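Local structure of putative uncharacterized protein (Mycobacterium avium, 2Z6V) at residues R215-E220 against S253-A258. The protein is probably a sulfotransferase that transfers a sulfuryl group to an acceptor not yet established. Numbering follows the deposited sequence.
Sequences RWLFDE and SVHIEA
Phe218, near the C-terminal end of helix 212-219, faces Val254 in a type I turn from Ser253 to Ile256, their CA atoms 7.4 Å apart. The turn leads into helix 256-262, with His255 as N-cap, and that helix links strands 244-248 and 267-272 of the parallel sheet in the sulfotransferase alpha/beta fold. Between the two segments the joint is purely side-chain packing, all of it buried. Val254 CG1 sits over the middle of the Phe218 ring, 3.7 Å from its centroid and 2° off the normal, a CH-pi contact over the face. This methyl lies anti to the backbone N (chi1 178°), which carries it out over the ring, while CG2 lies over the same face, out toward CZ and CE2, 3.9 Å from CZ. The His255 ring meets Phe218 obliquely, its plane almost perpendicular (89°) and the centroids 5.9 Å apart. Arg318 of helix 301-326 ties the two backbones together, NH1 bonding to Val254 O and NH2 to Phe218 O; Trp310 and Tyr314 of the same helix also meet the phenyl ring. A bound palmitic acid lies about 6 Å from the Val254 side chain. On the flank, His255 CE1 touches both helix residues, lying 4.1 Å from Leu217 CG and 4.2 Å from Phe218 CD1.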
ATOM      1  N   ARG A 215      -0.667  11.811 -12.248  1.00 34.71           N
ATOM      2  CA  ARG A 215      -0.006  11.820 -13.542  1.00 34.72           C
ATOM      3  C   ARG A 215       1.461  12.143 -13.356  1.00 33.12           C
ATOM      4  O   ARG A 215       2.314  11.661 -14.107  1.00 32.25           O
ATOM      5  CB  ARG A 215      -0.665  12.831 -14.486  1.00 37.15           C
ATOM      6  CG  ARG A 215      -2.117  12.483 -14.851  1.00 42.68           C
ATOM      7  CD  ARG A 215      -2.683  13.421 -15.916  1.00 47.52           C
ATOM      8  NE  ARG A 215      -2.258  13.037 -17.263  1.00 53.63           N
ATOM      9  CZ  ARG A 215      -2.897  12.158 -18.033  1.00 55.53           C
ATOM     10  NH1 ARG A 215      -4.008  11.567 -17.598  1.00 55.19           N
ATOM     11  NH2 ARG A 215      -2.415  11.854 -19.236  1.00 56.19           N
ATOM     12  N   TRP A 216       1.756  12.942 -12.337  1.00 31.54           N
ATOM     13  CA  TRP A 216       3.132  13.319 -12.059  1.00 31.26           C
ATOM     14  C   TRP A 216       3.873  12.097 -11.566  1.00 31.33           C
ATOM     15  O   TRP A 216       4.983  11.796 -12.011  1.00 29.91           O
ATOM     16  CB  TRP A 216       3.192  14.391 -10.975  1.00 30.41           C
ATOM     17  CG  TRP A 216       4.585  14.609 -10.442  1.00 31.67           C
ATOM     18  CD1 TRP A 216       5.616  15.252 -11.072  1.00 29.91           C
ATOM     19  CD2 TRP A 216       5.107  14.156  -9.180  1.00 30.43           C
ATOM     20  NE1 TRP A 216       6.745  15.229 -10.282  1.00 31.05           N
ATOM     21  CE2 TRP A 216       6.461  14.565  -9.116  1.00 30.88           C
ATOM     22  CE3 TRP A 216       4.560  13.449  -8.098  1.00 29.82           C
ATOM     23  CZ2 TRP A 216       7.281  14.289  -8.009  1.00 30.24           C
ATOM     24  CZ3 TRP A 216       5.371  13.175  -6.995  1.00 29.45           C
ATOM     25  CH2 TRP A 216       6.721  13.597  -6.962  1.00 32.53           C
ATOM     26  N   LEU A 217       3.227  11.397 -10.643  1.00 32.25           N
ATOM     27  CA  LEU A 217       3.788  10.207 -10.028  1.00 32.33           C
ATOM     28  C   LEU A 217       4.144   9.129 -11.037  1.00 32.24           C
ATOM     29  O   LEU A 217       5.255   8.611 -11.028  1.00 33.11           O
ATOM     30  CB  LEU A 217       2.804   9.642  -9.001  1.00 30.75           C
ATOM     31  CG  LEU A 217       3.337   8.500  -8.133  1.00 29.65           C
ATOM     32  CD1 LEU A 217       4.469   9.005  -7.240  1.00 25.82           C
ATOM     33  CD2 LEU A 217       2.200   7.937  -7.303  1.00 28.16           C
ATOM     34  N   PHE A 218       3.200   8.804 -11.908  1.00 31.66           N
ATOM     35  CA  PHE A 218       3.397   7.766 -12.908  1.00 32.98           C
ATOM     36  C   PHE A 218       4.292   8.142 -14.090  1.00 34.36           C
ATOM     37  O   PHE A 218       5.071   7.316 -14.562  1.00 34.19           O
ATOM     38  CB  PHE A 218       2.036   7.313 -13.449  1.00 32.19           C
ATOM     39  CG  PHE A 218       1.266   6.424 -12.515  1.00 30.81           C
ATOM     40  CD1 PHE A 218       1.492   6.454 -11.146  1.00 31.43           C
ATOM     41  CD2 PHE A 218       0.289   5.569 -13.011  1.00 32.55           C
ATOM     42  CE1 PHE A 218       0.750   5.637 -10.278  1.00 33.36           C
ATOM     43  CE2 PHE A 218      -0.460   4.749 -12.153  1.00 34.34           C
ATOM     44  CZ  PHE A 218      -0.227   4.784 -10.784  1.00 32.58           C
ATOM     45  N   ASP A 219       4.188   9.383 -14.563  1.00 36.81           N
ATOM     46  CA  ASP A 219       4.962   9.814 -15.729  1.00 36.56           C
ATOM     47  C   ASP A 219       6.200  10.672 -15.517  1.00 36.98           C
ATOM     48  O   ASP A 219       7.007  10.802 -16.435  1.00 36.44           O
ATOM     49  CB  ASP A 219       4.044  10.535 -16.724  1.00 35.04           C
ATOM     50  CG  ASP A 219       2.869   9.679 -17.166  1.00 37.73           C
ATOM     51  OD1 ASP A 219       3.031   8.439 -17.268  1.00 37.22           O
ATOM     52  OD2 ASP A 219       1.786  10.247 -17.427  1.00 37.61           O
ATOM     53  N   GLU A 220       6.367  11.248 -14.330  1.00 38.28           N
ATOM     54  CA  GLU A 220       7.521  12.112 -14.086  1.00 40.57           C
ATOM     55  C   GLU A 220       8.379  11.775 -12.880  1.00 40.58           C
ATOM     56  O   GLU A 220       9.605  11.756 -12.964  1.00 40.06           O
ATOM     57  CB  GLU A 220       7.066  13.561 -13.949  1.00 43.65           C
ATOM     58  CG  GLU A 220       6.573  14.195 -15.229  1.00 49.87           C
ATOM     59  CD  GLU A 220       6.078  15.612 -14.998  1.00 54.87           C
ATOM     60  OE1 GLU A 220       4.953  15.780 -14.473  1.00 55.73           O
ATOM     61  OE2 GLU A 220       6.826  16.560 -15.325  1.00 59.17           O
ATOM     62  N   SER A 253       3.730  -2.705  -9.008  1.00 29.25           N
ATOM     63  CA  SER A 253       3.643  -3.115 -10.404  1.00 31.87           C
ATOM     64  C   SER A 253       3.942  -1.924 -11.313  1.00 33.10           C
ATOM     65  O   SER A 253       4.664  -2.040 -12.296  1.00 34.87           O
ATOM     66  CB  SER A 253       2.237  -3.647 -10.700  1.00 32.14           C
ATOM     67  OG  SER A 253       1.252  -2.715 -10.286  1.00 29.54           O
ATOM     68  N   VAL A 254       3.368  -0.779 -10.977  1.00 33.80           N
ATOM     69  CA  VAL A 254       3.580   0.430 -11.749  1.00 34.65           C
ATOM     70  C   VAL A 254       5.050   0.826 -11.672  1.00 35.63           C
ATOM     71  O   VAL A 254       5.698   1.063 -12.693  1.00 38.10           O
ATOM     72  CB  VAL A 254       2.713   1.578 -11.196  1.00 35.06           C
ATOM     73  CG1 VAL A 254       2.965   2.847 -11.978  1.00 32.98           C
ATOM     74  CG2 VAL A 254       1.237   1.183 -11.257  1.00 35.30           C
ATOM     75  N   HIS A 255       5.579   0.874 -10.457  1.00 34.51           N
ATOM     76  CA  HIS A 255       6.966   1.257 -10.229  1.00 34.74           C
ATOM     77  C   HIS A 255       7.925   0.065 -10.226  1.00 34.00           C
ATOM     78  O   HIS A 255       9.004   0.140  -9.630  1.00 35.76           O
ATOM     79  CB  HIS A 255       7.076   1.988  -8.885  1.00 34.10           C
ATOM     80  CG  HIS A 255       6.015   3.021  -8.670  1.00 34.53           C
ATOM     81  ND1 HIS A 255       5.795   4.056  -9.552  1.00 34.29           N
ATOM     82  CD2 HIS A 255       5.102   3.170  -7.681  1.00 33.98           C
ATOM     83  CE1 HIS A 255       4.791   4.797  -9.117  1.00 34.67           C
ATOM     84  NE2 HIS A 255       4.353   4.280  -7.983  1.00 33.43           N
ATOM     85  N   ILE A 256       7.560  -1.021 -10.903  1.00 32.02           N
ATOM     86  CA  ILE A 256       8.403  -2.216 -10.898  1.00 30.50           C
ATOM     87  C   ILE A 256       9.855  -2.009 -11.330  1.00 31.47           C
ATOM     88  O   ILE A 256      10.750  -2.723 -10.868  1.00 30.73           O
ATOM     89  CB  ILE A 256       7.771  -3.356 -11.730  1.00 28.23           C
ATOM     90  CG1 ILE A 256       8.532  -4.659 -11.464  1.00 26.57           C
ATOM     91  CG2 ILE A 256       7.755  -2.986 -13.203  1.00 26.27           C
ATOM     92  CD1 ILE A 256       7.760  -5.904 -11.827  1.00 26.03           C
ATOM     93  N   GLU A 257      10.099  -1.028 -12.192  1.00 31.87           N
ATOM     94  CA  GLU A 257      11.460  -0.755 -12.636  1.00 32.95           C
ATOM     95  C   GLU A 257      12.354  -0.210 -11.514  1.00 33.22           C
ATOM     96  O   GLU A 257      13.512  -0.611 -11.387  1.00 34.04           O
ATOM     97  CB  GLU A 257      11.459   0.215 -13.819  1.00 33.24           C
ATOM     98  CG  GLU A 257      10.942  -0.376 -15.137  1.00 37.89           C
ATOM     99  CD  GLU A 257      11.472  -1.785 -15.418  1.00 39.37           C
ATOM    100  OE1 GLU A 257      12.580  -2.114 -14.939  1.00 41.90           O
ATOM    101  OE2 GLU A 257      10.786  -2.558 -16.125  1.00 37.52           O
ATOM    102  N   ALA A 258      11.828   0.701 -10.701  1.00 32.10           N
ATOM    103  CA  ALA A 258      12.615   1.265  -9.608  1.00 31.41           C
ATOM    104  C   ALA A 258      12.799   0.221  -8.504  1.00 31.50           C
ATOM    105  O   ALA A 258      13.848   0.161  -7.854  1.00 28.70           O
ATOM    106  CB  ALA A 258      11.935   2.512  -9.052  1.00 31.36           C
TER